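Local atomic coordinates of DyP2 (Amycolatopsis sp. ATCC 39116, PDB entry 4G2C), a protein that binds haem and manganese and, as a multifunctional dye peroxidase of a lignin-reactive bacterium, probably oxidises dyes and related aromatic compounds with hydrogen peroxide. Residues L38-S42 / L98-E102; T68-F74 / V193-E199; E79-F83 / L188-V193; H122-T126 / Q162-A166; Q252-P256 / F267-F271. All coordinates share one frame; numbering follows the deposited sequence.

Overall arrangement
Contacts 2, 3 and 4 form one cluster in the DyP alpha+beta barrel domain, with centres 11 to 14 Å apart. Contact 2 pairs strands 66-74 and 193-205. Helix 77-88 of contact 3 packs against that pair through L72 and F74, while in contact 4 the chain entering strand 166-172 bonds to L72 and F74. Along the chain, 122-126 and 162-166 fall between the segments of contact 3, and these in turn between those of contact 2 (V193 is shared). Contact 1, about 32 Å from contact 2 between centres, fastens the N-terminal loop to helix 94-107. Contact 5, about 19 Å from contacts 1 and 4, begins a second sheet, so the contacts touch both five-stranded sheets.

Contact 1 (L38-S42 / L98-E102); sequences LSWKS and LQEVE
W40 and L98 make the tight half of this contact, with the indole lying flat on the leucine side chain. L98 CB sits 3.8 Å from the centroid of the six-membered ring of W40, only 5° off its normal, a CH-pi approach over the centre of the face. L98 CD1 reaches the same face further back, 3.7 Å from W40 CG. The opposite face is taken by the neighbouring K41, whose CG stands 3.5 Å above the ring plane, so the indole is held between a leucine and a lysine chain. With chi1 at 80°, W40 CG falls between its own backbone N and carbonyl carbon, which brings the ring over the start of the 98-102 segment. L51 of helix 45-53 also touches W40.

The outer half is looser. The extended chain of K41 runs on to E102 and meets it at about a right angle; K41 NZ and E102 OE2 form a salt bridge of 3.1 Å whose hydrogen bond is weak. E102 OE1 lies near the indole plane, and a water links the indole to the carboxylate, accepting from W40 NE1 at 3.1 Å and donating to E102 OE1 at 2.9 Å. Replacing W40 by alanine would probably open a gap over L98 CB and CD1 and leave the bridging water without its indole donor. CH-pi and apolar packing thus carry the inner side, whereas the outer side depends on a lysine-glutamate pair and one shared water, a junction likely to be more sensitive to ionic strength.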
# COMPACT_ATOMS: atom_id res chain seq x y z
N LEU A 38 -0.49 19.07 7.62
CA LEU A 38 -0.02 20.33 7.08
C LEU A 38 -1.02 20.94 6.09
O LEU A 38 -1.59 20.24 5.26
CB LEU A 38 1.32 20.13 6.39
CG LEU A 38 1.80 21.31 5.53
CD1 LEU A 38 2.52 22.39 6.38
CD2 LEU A 38 2.69 20.79 4.41
N SER A 39 -1.22 22.25 6.20
CA SER A 39 -2.02 22.98 5.22
C SER A 39 -1.05 23.44 4.13
O SER A 39 -0.38 24.47 4.26
CB SER A 39 -2.73 24.17 5.88
OG SER A 39 -3.33 23.79 7.12
N TRP A 40 -0.96 22.65 3.06
CA TRP A 40 0.07 22.90 2.05
C TRP A 40 -0.10 24.25 1.35
O TRP A 40 0.88 24.85 0.91
CB TRP A 40 0.16 21.74 1.04
CG TRP A 40 -0.88 21.75 -0.05
CD1 TRP A 40 -2.07 21.07 -0.06
CD2 TRP A 40 -0.80 22.44 -1.31
NE1 TRP A 40 -2.75 21.31 -1.24
CE2 TRP A 40 -1.99 22.14 -2.03
CE3 TRP A 40 0.15 23.28 -1.91
CZ2 TRP A 40 -2.25 22.67 -3.31
CZ3 TRP A 40 -0.12 23.81 -3.19
CH2 TRP A 40 -1.31 23.49 -3.87
N LYS A 41 -1.33 24.74 1.27
CA LYS A 41 -1.57 25.97 0.53
C LYS A 41 -1.11 27.22 1.28
O LYS A 41 -0.89 28.26 0.68
CB LYS A 41 -3.05 26.10 0.19
CG LYS A 41 -3.53 25.13 -0.88
CD LYS A 41 -4.97 25.42 -1.29
CE LYS A 41 -5.42 24.53 -2.45
NZ LYS A 41 -6.81 24.87 -2.90
N SER A 42 -0.98 27.13 2.59
CA SER A 42 -0.61 28.30 3.37
C SER A 42 0.64 28.04 4.19
O SER A 42 0.98 28.81 5.08
CB SER A 42 -1.77 28.76 4.27
OG SER A 42 -2.05 27.79 5.27
N LEU A 98 1.28 18.91 -6.22
CA LEU A 98 0.04 19.32 -5.57
C LEU A 98 -0.69 20.36 -6.41
O LEU A 98 -1.92 20.29 -6.60
CB LEU A 98 0.34 19.84 -4.16
CG LEU A 98 0.75 18.73 -3.19
CD1 LEU A 98 1.17 19.28 -1.83
CD2 LEU A 98 -0.38 17.72 -3.04
N GLN A 99 0.08 21.31 -6.92
CA GLN A 99 -0.43 22.35 -7.80
C GLN A 99 -1.06 21.69 -9.01
O GLN A 99 -2.18 22.03 -9.40
CB GLN A 99 0.72 23.23 -8.25
CG GLN A 99 0.37 24.69 -8.42
CD GLN A 99 1.61 25.58 -8.37
OE1 GLN A 99 2.47 25.43 -7.49
NE2 GLN A 99 1.70 26.50 -9.32
N GLU A 100 -0.36 20.72 -9.58
CA GLU A 100 -0.93 19.98 -10.70
C GLU A 100 -2.26 19.34 -10.29
O GLU A 100 -3.25 19.45 -11.00
CB GLU A 100 0.05 18.93 -11.24
CG GLU A 100 1.28 19.52 -11.93
CD GLU A 100 2.23 18.44 -12.48
OE1 GLU A 100 1.98 17.23 -12.27
OE2 GLU A 100 3.22 18.81 -13.13
N VAL A 101 -2.28 18.67 -9.13
CA VAL A 101 -3.55 18.08 -8.66
C VAL A 101 -4.67 19.12 -8.58
O VAL A 101 -5.73 18.96 -9.17
CB VAL A 101 -3.39 17.31 -7.33
CG1 VAL A 101 -4.76 16.97 -6.74
CG2 VAL A 101 -2.58 16.03 -7.55
N GLU A 102 -4.41 20.22 -7.88
CA GLU A 102 -5.37 21.31 -7.81
C GLU A 102 -5.81 21.79 -9.20
O GLU A 102 -7.00 22.02 -9.45
CB GLU A 102 -4.80 22.48 -6.99
CG GLU A 102 -5.84 23.29 -6.24
CD GLU A 102 -6.63 22.45 -5.25
OE1 GLU A 102 -6.08 21.44 -4.75
OE2 GLU A 102 -7.80 22.79 -4.98
O HOH W 1 -4.86 19.62 -2.85

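Contact 2 (T68-F74 / V193-E199)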
# COMPACT_ATOMS: atom_id res chain seq x y z
N THR A 68 5.92 1.97 -14.71
CA THR A 68 7.12 1.18 -14.97
C THR A 68 8.01 1.23 -13.74
O THR A 68 8.26 2.31 -13.22
CB THR A 68 7.89 1.74 -16.20
OG1 THR A 68 7.33 1.20 -17.40
CG2 THR A 68 9.37 1.37 -16.13
N VAL A 69 8.44 0.06 -13.26
CA VAL A 69 9.33 -0.04 -12.10
C VAL A 69 10.68 -0.57 -12.56
O VAL A 69 10.74 -1.60 -13.24
CB VAL A 69 8.80 -1.04 -11.05
CG1 VAL A 69 9.68 -1.04 -9.82
CG2 VAL A 69 7.34 -0.74 -10.67
N LEU A 70 11.76 0.12 -12.19
CA LEU A 70 13.10 -0.26 -12.60
C LEU A 70 14.00 -0.43 -11.38
O LEU A 70 14.19 0.52 -10.62
CB LEU A 70 13.69 0.79 -13.54
CG LEU A 70 13.01 1.02 -14.90
CD1 LEU A 70 13.70 2.16 -15.64
CD2 LEU A 70 13.02 -0.25 -15.75
N PHE A 71 14.52 -1.63 -11.18
CA PHE A 71 15.49 -1.87 -10.12
C PHE A 71 16.89 -1.80 -10.71
O PHE A 71 17.17 -2.38 -11.75
CB PHE A 71 15.25 -3.23 -9.47
CG PHE A 71 13.85 -3.39 -8.95
CD1 PHE A 71 13.40 -2.61 -7.88
CD2 PHE A 71 12.98 -4.29 -9.52
CE1 PHE A 71 12.12 -2.74 -7.39
CE2 PHE A 71 11.68 -4.42 -9.05
CZ PHE A 71 11.25 -3.65 -7.98
N LEU A 72 17.77 -1.06 -10.04
CA LEU A 72 19.09 -0.75 -10.60
C LEU A 72 20.20 -1.36 -9.76
O LEU A 72 20.02 -1.65 -8.57
CB LEU A 72 19.28 0.76 -10.66
CG LEU A 72 18.19 1.58 -11.35
CD1 LEU A 72 18.57 3.05 -11.36
CD2 LEU A 72 17.89 1.07 -12.76
N GLY A 73 21.36 -1.55 -10.40
CA GLY A 73 22.60 -1.93 -9.72
C GLY A 73 23.68 -0.91 -10.04
O GLY A 73 23.80 -0.50 -11.19
N PHE A 74 24.44 -0.48 -9.04
CA PHE A 74 25.50 0.50 -9.23
C PHE A 74 26.86 -0.18 -9.44
O PHE A 74 27.44 -0.72 -8.50
CB PHE A 74 25.58 1.44 -8.02
CG PHE A 74 24.36 2.32 -7.84
CD1 PHE A 74 23.48 2.53 -8.89
CD2 PHE A 74 24.11 2.92 -6.61
CE1 PHE A 74 22.35 3.34 -8.73
CE2 PHE A 74 22.99 3.73 -6.43
CZ PHE A 74 22.11 3.95 -7.50
N VAL A 193 25.47 1.49 -14.61
CA VAL A 193 24.20 1.45 -13.89
C VAL A 193 23.33 0.47 -14.63
O VAL A 193 22.76 0.80 -15.67
CB VAL A 193 23.51 2.82 -13.81
CG1 VAL A 193 22.11 2.67 -13.22
CG2 VAL A 193 24.34 3.79 -12.96
N THR A 194 23.26 -0.74 -14.11
CA THR A 194 22.50 -1.78 -14.77
C THR A 194 21.06 -1.83 -14.27
O THR A 194 20.74 -1.42 -13.14
CB THR A 194 23.16 -3.15 -14.58
OG1 THR A 194 23.45 -3.33 -13.19
CG2 THR A 194 24.47 -3.22 -15.38
N VAL A 195 20.20 -2.32 -15.14
CA VAL A 195 18.85 -2.65 -14.76
C VAL A 195 18.79 -4.13 -14.41
O VAL A 195 18.85 -4.98 -15.29
CB VAL A 195 17.91 -2.40 -15.93
CG1 VAL A 195 16.49 -2.75 -15.52
CG2 VAL A 195 18.03 -0.96 -16.39
N VAL A 196 18.67 -4.44 -13.13
CA VAL A 196 18.66 -5.83 -12.71
C VAL A 196 17.27 -6.43 -12.77
O VAL A 196 17.11 -7.65 -12.67
CB VAL A 196 19.20 -6.00 -11.27
CG1 VAL A 196 20.23 -4.92 -10.95
CG2 VAL A 196 18.07 -5.97 -10.27
N GLY A 197 16.26 -5.58 -12.94
CA GLY A 197 14.88 -6.04 -12.93
C GLY A 197 13.90 -4.94 -13.27
O GLY A 197 14.19 -3.76 -13.06
N GLU A 198 12.74 -5.33 -13.78
CA GLU A 198 11.70 -4.38 -14.15
C GLU A 198 10.32 -4.97 -13.87
O GLU A 198 10.15 -6.18 -13.91
CB GLU A 198 11.82 -4.01 -15.64
CG GLU A 198 10.68 -3.17 -16.18
CD GLU A 198 10.98 -2.56 -17.56
OE1 GLU A 198 12.08 -2.80 -18.11
OE2 GLU A 198 10.11 -1.83 -18.08
N GLU A 199 9.34 -4.11 -13.57
CA GLU A 199 7.95 -4.55 -13.44
C GLU A 199 7.06 -3.50 -14.10
O GLU A 199 7.45 -2.34 -14.24
CB GLU A 199 7.53 -4.72 -11.96
CG GLU A 199 8.43 -5.62 -11.10
CD GLU A 199 8.19 -7.11 -11.34
OE1 GLU A 199 7.23 -7.46 -12.05
OE2 GLU A 199 8.98 -7.93 -10.80
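L72 meets V193 and V195 at the apolar centre of this strand pair, splitting its two methyls between them: L72 CD1 lies 4.0 Å from V193 CG1, and L72 CD2 lies 4.2 Å from V195 CG2. L70 continues the same face, which F83 of helix 77-88 covers at L72 and V193. Beside F71, whose side chain lies on the other face, V196 CG2 touches F71 CB at 4.0 Å. With its CG beside the backbone N (chi1 -56°), F71 turns its ring toward the opposing strand, where CE2 reaches E199 CG; F273 meets this ring edge-to-face.

Between the two faces runs the backbone. V69 and E199 exchange two hydrogen bonds, as do G73 and T194, whereas F71 divides its pair: its N donates to G197 O, and its O accepts from V196 N at 2.9 Å, a bent bond of 139°.

The polar edge lies toward the 199 end. E198 runs extended alongside L70, pointing the same way, its CD 3.6 Å from L70 CD2, so the leucine methyl packs on the carboxylate and on the aliphatic chain before it. The carboxylate of E199 is buried but satisfied beyond the strands, by a salt bridge to K275 and hydrogen bonds from Y160 and H159. At the far end T194 OG1 adds a weak bond of 3.5 Å to G73 O. V196 and G197 together oppose F71, a classic beta bulge, set in the antiparallel sheet of the ferredoxin-like DyP domain, where strand 66-74 is flanked by 166-172 and 193-205.

Contact 3 (E79-F83 / L188-V193)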
# COMPACT_ATOMS: atom_id res chain seq x y z
N GLU A 79 29.95 7.26 -11.21
CA GLU A 79 28.98 7.28 -12.30
C GLU A 79 27.55 7.25 -11.77
O GLU A 79 26.65 7.83 -12.38
CB GLU A 79 29.23 6.12 -13.27
CG GLU A 79 30.30 6.42 -14.32
CD GLU A 79 30.65 5.20 -15.16
OE1 GLU A 79 29.83 4.79 -16.01
OE2 GLU A 79 31.76 4.65 -14.96
N ALA A 80 27.34 6.60 -10.63
CA ALA A 80 25.99 6.52 -10.07
C ALA A 80 25.55 7.88 -9.55
O ALA A 80 24.42 8.30 -9.80
CB ALA A 80 25.93 5.48 -8.97
N ARG A 81 26.46 8.56 -8.85
CA ARG A 81 26.22 9.91 -8.37
C ARG A 81 25.89 10.86 -9.51
O ARG A 81 25.03 11.74 -9.39
CB ARG A 81 27.42 10.42 -7.57
CG ARG A 81 27.72 9.56 -6.36
CD ARG A 81 28.99 9.98 -5.63
NE ARG A 81 28.80 11.17 -4.82
CZ ARG A 81 29.00 11.23 -3.51
NH1 ARG A 81 29.40 10.15 -2.85
NH2 ARG A 81 28.79 12.37 -2.85
N THR A 82 26.59 10.70 -10.62
CA THR A 82 26.31 11.53 -11.78
C THR A 82 24.90 11.21 -12.32
O THR A 82 24.11 12.11 -12.60
CB THR A 82 27.41 11.35 -12.84
OG1 THR A 82 28.67 11.71 -12.27
CG2 THR A 82 27.15 12.21 -14.09
N PHE A 83 24.58 9.93 -12.44
CA PHE A 83 23.25 9.51 -12.89
C PHE A 83 22.14 10.12 -12.03
O PHE A 83 21.25 10.81 -12.54
CB PHE A 83 23.16 7.99 -12.87
CG PHE A 83 21.84 7.44 -13.35
CD1 PHE A 83 21.32 7.82 -14.58
CD2 PHE A 83 21.14 6.51 -12.59
CE1 PHE A 83 20.12 7.31 -15.04
CE2 PHE A 83 19.94 5.98 -13.04
CZ PHE A 83 19.42 6.39 -14.27
N LEU A 188 20.23 9.28 -20.06
CA LEU A 188 21.15 9.64 -18.97
C LEU A 188 21.90 8.46 -18.35
O LEU A 188 22.83 8.64 -17.57
CB LEU A 188 20.41 10.38 -17.86
CG LEU A 188 19.84 11.77 -18.18
CD1 LEU A 188 19.00 12.28 -17.01
CD2 LEU A 188 20.96 12.76 -18.51
N ARG A 189 21.50 7.24 -18.69
CA ARG A 189 22.04 6.10 -17.97
C ARG A 189 23.38 5.60 -18.50
O ARG A 189 23.49 5.21 -19.67
CB ARG A 189 21.03 4.95 -17.91
CG ARG A 189 21.43 3.87 -16.94
CD ARG A 189 20.51 2.68 -17.06
NE ARG A 189 20.42 2.24 -18.45
CZ ARG A 189 21.24 1.35 -19.01
NH1 ARG A 189 22.20 0.78 -18.29
NH2 ARG A 189 21.08 1.01 -20.28
N PRO A 190 24.40 5.60 -17.64
CA PRO A 190 25.72 5.05 -17.99
C PRO A 190 25.69 3.52 -17.94
O PRO A 190 24.80 2.93 -17.31
CB PRO A 190 26.61 5.59 -16.88
CG PRO A 190 25.68 5.67 -15.69
CD PRO A 190 24.36 6.10 -16.25
N ALA A 191 26.66 2.90 -18.58
CA ALA A 191 26.74 1.44 -18.66
C ALA A 191 26.95 0.74 -17.31
O ALA A 191 26.56 -0.42 -17.15
CB ALA A 191 27.82 1.04 -19.64
N SER A 192 27.55 1.44 -16.35
CA SER A 192 27.79 0.87 -15.02
C SER A 192 26.56 0.91 -14.11
O SER A 192 26.61 0.48 -12.95
CB SER A 192 28.91 1.63 -14.33
OG SER A 192 28.52 2.97 -14.17
N VAL A 193 25.47 1.49 -14.61
CA VAL A 193 24.20 1.45 -13.89
C VAL A 193 23.33 0.47 -14.63
O VAL A 193 22.76 0.80 -15.67
CB VAL A 193 23.51 2.82 -13.81
CG1 VAL A 193 22.11 2.67 -13.22
CG2 VAL A 193 24.34 3.79 -12.96
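F83 supplies most of the apolar contact, pushing its ring from the helix against the 188-193 segment. Its CG is anti to the backbone N (chi1 -178°), which carries the ring out across that segment. R189 CG lies over one ring face, 4.1 Å above the plane and displaced to the rim, while F83 CD1 meets P190 CD at 3.9 Å and F83 CE2 meets V193 CG1 at 4.0 Å. E79 and P190 lie alongside, running in opposite directions, with E79 OE1 3.4 Å from P190 CB. An alanine in place of F83 is likely to leave P190 and V193 without a common surface and R189's chain less firmly placed.

Polar contacts are fewer. S192 OG lies 2.9 Å from E79 OE1, a weak hydrogen bond at most, since another acceptor is within reach of the same proton. R189 NH1 donates to V193 O at 2.7 Å, the acceptor lying in the guanidinium plane, and NH2 of the same group forms a salt bridge with E186.

V193 N bonds to P190 O, closing a type I beta turn that leads into strand 193-205. Beside it F83 and A80 pack on the strands through L72, F74 and V193, the helix-on-sheet layering typical of the ferredoxin-like DyP fold.

Contact 4 (H122-T126 / Q162-A166)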
# COMPACT_ATOMS: atom_id res chain seq x y z
N HIS A 122 22.17 -0.87 0.61
CA HIS A 122 23.33 -1.26 -0.18
C HIS A 122 23.70 -0.16 -1.17
O HIS A 122 24.87 0.08 -1.42
CB HIS A 122 23.10 -2.57 -0.92
CG HIS A 122 24.35 -3.11 -1.55
ND1 HIS A 122 24.80 -2.69 -2.79
CD2 HIS A 122 25.28 -3.98 -1.08
CE1 HIS A 122 25.94 -3.30 -3.06
NE2 HIS A 122 26.25 -4.09 -2.04
N GLY A 123 22.71 0.52 -1.71
CA GLY A 123 22.97 1.57 -2.67
C GLY A 123 23.65 2.77 -2.04
O GLY A 123 24.47 3.43 -2.67
N TYR A 124 23.31 3.06 -0.79
CA TYR A 124 24.01 4.09 -0.03
C TYR A 124 25.47 3.68 0.17
O TYR A 124 26.38 4.50 0.05
CB TYR A 124 23.34 4.35 1.33
CG TYR A 124 22.19 5.34 1.28
CD1 TYR A 124 22.42 6.71 1.37
CD2 TYR A 124 20.87 4.90 1.13
CE1 TYR A 124 21.38 7.62 1.31
CE2 TYR A 124 19.82 5.81 1.07
CZ TYR A 124 20.09 7.17 1.16
OH TYR A 124 19.06 8.09 1.10
N ALA A 125 25.68 2.40 0.47
CA ALA A 125 27.02 1.88 0.67
C ALA A 125 27.88 2.04 -0.59
O ALA A 125 29.02 2.47 -0.52
CB ALA A 125 26.99 0.42 1.16
N THR A 126 27.32 1.69 -1.74
CA THR A 126 28.04 1.86 -3.01
C THR A 126 28.40 3.32 -3.27
O THR A 126 29.46 3.62 -3.83
CB THR A 126 27.22 1.38 -4.22
OG1 THR A 126 27.20 -0.05 -4.25
CG2 THR A 126 27.84 1.88 -5.51
N GLN A 162 18.85 -10.75 -6.47
CA GLN A 162 20.07 -9.98 -6.76
C GLN A 162 20.21 -8.80 -5.81
O GLN A 162 19.24 -8.40 -5.17
CB GLN A 162 20.04 -9.45 -8.20
CG GLN A 162 19.54 -10.45 -9.22
CD GLN A 162 20.41 -11.70 -9.26
OE1 GLN A 162 21.61 -11.61 -9.52
NE2 GLN A 162 19.81 -12.86 -8.98
N THR A 163 21.41 -8.25 -5.71
CA THR A 163 21.61 -7.08 -4.87
C THR A 163 21.14 -5.82 -5.59
O THR A 163 21.63 -5.49 -6.67
CB THR A 163 23.07 -6.94 -4.40
OG1 THR A 163 23.34 -7.96 -3.44
CG2 THR A 163 23.29 -5.56 -3.73
N ILE A 164 20.18 -5.15 -4.98
CA ILE A 164 19.54 -3.99 -5.58
C ILE A 164 20.00 -2.72 -4.90
O ILE A 164 20.05 -2.64 -3.66
CB ILE A 164 18.02 -4.11 -5.47
CG1 ILE A 164 17.54 -5.34 -6.24
CG2 ILE A 164 17.33 -2.83 -5.95
CD1 ILE A 164 16.08 -5.66 -6.03
N ASP A 165 20.34 -1.72 -5.70
CA ASP A 165 20.82 -0.46 -5.17
C ASP A 165 19.77 0.64 -5.23
O ASP A 165 19.72 1.51 -4.37
CB ASP A 165 22.10 -0.04 -5.90
CG ASP A 165 23.28 -0.95 -5.55
OD1 ASP A 165 23.50 -1.16 -4.34
OD2 ASP A 165 23.95 -1.45 -6.48
N ALA A 166 18.90 0.57 -6.24
CA ALA A 166 17.97 1.67 -6.45
C ALA A 166 16.68 1.25 -7.15
O ALA A 166 16.64 0.27 -7.91
CB ALA A 166 18.67 2.79 -7.22
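A His-carboxylate hydrogen bond between H122 and D165 joins the first turn of helix 121-127 to the chain entering strand 166-172, in the ferredoxin-like DyP domain; D165 and A166, both facing L72, form a classic beta bulge there. H122 ND1 donates to D165 OD1 at 2.5 Å, a short and nearly straight bond of 173°. The carboxylate uses the syn lone pair of OD1, the one on the side of OD2. OD1 lies in the imidazole plane, and ring and carboxylate are nearly coplanar. CG of H122 is anti to the backbone N (chi1 -170°), which swings the ring away from the helix toward the loop.

The other oxygen of this buried carboxylate, OD2, accepts from F74 N, so both oxygens have a donor and the group is fixed in rotation. D165 OD1 also comes within 3.2 Å of G123 N, at an angle too poor for a hydrogen bond. The helix start would probably favour the carboxylate's negative charge.

The backbones are close here: CA of G123 and CA of D165 are 3.9 Å apart, and a CB on the glycine would run into D165 O. Outside the two segments, T120 OG1 bonds to G123 N and I164 O, a second tie between helix and loop. T163 crosses the imidazole at about a right angle, and T163 CG2 sits over the ring face, 3.4 Å from the centroid of the H122 ring and 10° off the normal.

Contact 5 (Q252-P256 / F267-F271)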
# COMPACT_ATOMS: atom_id res chain seq x y z
N GLN A 252 4.26 10.60 10.63
CA GLN A 252 3.84 9.23 10.31
C GLN A 252 4.32 8.77 8.91
O GLN A 252 4.01 7.67 8.48
CB GLN A 252 2.32 9.05 10.45
CG GLN A 252 1.90 7.59 10.60
CD GLN A 252 0.64 7.40 11.44
OE1 GLN A 252 0.38 8.18 12.35
NE2 GLN A 252 -0.14 6.38 11.11
N VAL A 253 5.06 9.63 8.21
CA VAL A 253 5.54 9.28 6.89
C VAL A 253 6.89 9.93 6.59
O VAL A 253 7.74 9.31 5.96
CB VAL A 253 4.49 9.63 5.79
CG1 VAL A 253 4.27 11.14 5.70
CG2 VAL A 253 4.91 9.07 4.45
N LEU A 254 7.10 11.16 7.06
CA LEU A 254 8.32 11.87 6.73
C LEU A 254 9.46 11.60 7.71
O LEU A 254 9.23 11.43 8.92
CB LEU A 254 8.08 13.37 6.65
CG LEU A 254 7.09 13.86 5.59
CD1 LEU A 254 7.00 15.39 5.63
CD2 LEU A 254 7.51 13.37 4.21
N VAL A 255 10.67 11.59 7.17
CA VAL A 255 11.89 11.36 7.92
C VAL A 255 12.91 12.39 7.43
O VAL A 255 13.04 12.61 6.22
CB VAL A 255 12.46 9.94 7.60
CG1 VAL A 255 13.68 9.66 8.41
CG2 VAL A 255 11.39 8.85 7.82
N PRO A 256 13.64 13.03 8.36
CA PRO A 256 14.72 13.93 7.94
C PRO A 256 15.69 13.16 7.05
O PRO A 256 16.00 12.01 7.36
CB PRO A 256 15.39 14.31 9.26
CG PRO A 256 14.29 14.11 10.33
CD PRO A 256 13.44 13.00 9.82
N PHE A 267 13.58 16.34 3.54
CA PHE A 267 12.92 15.15 4.07
C PHE A 267 12.75 14.02 3.06
O PHE A 267 12.59 14.25 1.86
CB PHE A 267 11.55 15.52 4.66
CG PHE A 267 11.63 16.23 5.97
CD1 PHE A 267 11.92 17.59 6.02
CD2 PHE A 267 11.44 15.54 7.16
CE1 PHE A 267 12.00 18.26 7.23
CE2 PHE A 267 11.52 16.19 8.38
CZ PHE A 267 11.80 17.56 8.42
N GLY A 268 12.73 12.79 3.57
CA GLY A 268 12.43 11.63 2.75
C GLY A 268 11.48 10.67 3.44
O GLY A 268 10.87 11.00 4.46
N SER A 269 11.35 9.47 2.87
CA SER A 269 10.52 8.45 3.45
C SER A 269 11.02 7.05 3.05
O SER A 269 11.52 6.86 1.95
CB SER A 269 9.06 8.66 3.02
OG SER A 269 8.19 7.81 3.74
N TYR A 270 10.88 6.09 3.97
CA TYR A 270 11.12 4.67 3.68
C TYR A 270 10.01 4.05 2.81
O TYR A 270 8.81 4.39 2.93
CB TYR A 270 11.27 3.86 4.97
CG TYR A 270 12.44 4.28 5.80
CD1 TYR A 270 13.73 3.86 5.49
CD2 TYR A 270 12.27 5.12 6.90
CE1 TYR A 270 14.82 4.26 6.26
CE2 TYR A 270 13.33 5.51 7.67
CZ TYR A 270 14.60 5.09 7.34
OH TYR A 270 15.67 5.49 8.11
N PHE A 271 10.43 3.14 1.94
CA PHE A 271 9.57 2.63 0.86
C PHE A 271 9.63 1.12 0.84
O PHE A 271 10.71 0.54 0.74
CB PHE A 271 10.06 3.21 -0.47
CG PHE A 271 9.22 2.83 -1.67
CD1 PHE A 271 7.94 3.32 -1.82
CD2 PHE A 271 9.75 2.01 -2.66
CE1 PHE A 271 7.19 2.98 -2.93
CE2 PHE A 271 9.01 1.68 -3.78
CZ PHE A 271 7.73 2.16 -3.92
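V253 is the first residue of its segment to meet the long strand: its carbonyl O accepts a hydrogen bond of 2.7 Å from S269 OG. The hydroxyl is tilted 26° from the carbonyl plane; it is placed there by a chi1 of -170°, with OG anti to the backbone N of S269. L254 follows with apolar packing, its CB 4.0 Å from F267 CD2.

V255 brings the two backbones into register. Its N donates to G268 O at 2.8 Å, and its O accepts from G268 N at 2.7 Å, a straight bond of 171° that runs nearly along the C=O axis. This antiparallel hydrogen-bonded pair has a glycine on one side, and the valine side chain reaches past it: V255 CG2 packs on Y270 CE2 at 3.9 Å, the two side chains meeting at about a right angle. P256 closes the segment with its ring against F267, P256 CG lying 4.0 Å from F267 CE2 while P256 N comes within 3.5 Å of F267 CD2.

Strand 255-256 adds a short arm to the second sheet, whose strand 267-278 also pairs with 402-409 and 474-484. Y270 bonds through OH to D134 N and meets F483 of strand 474-484 edge-to-face, while L254 and F267 both touch M50 of helix 45-53.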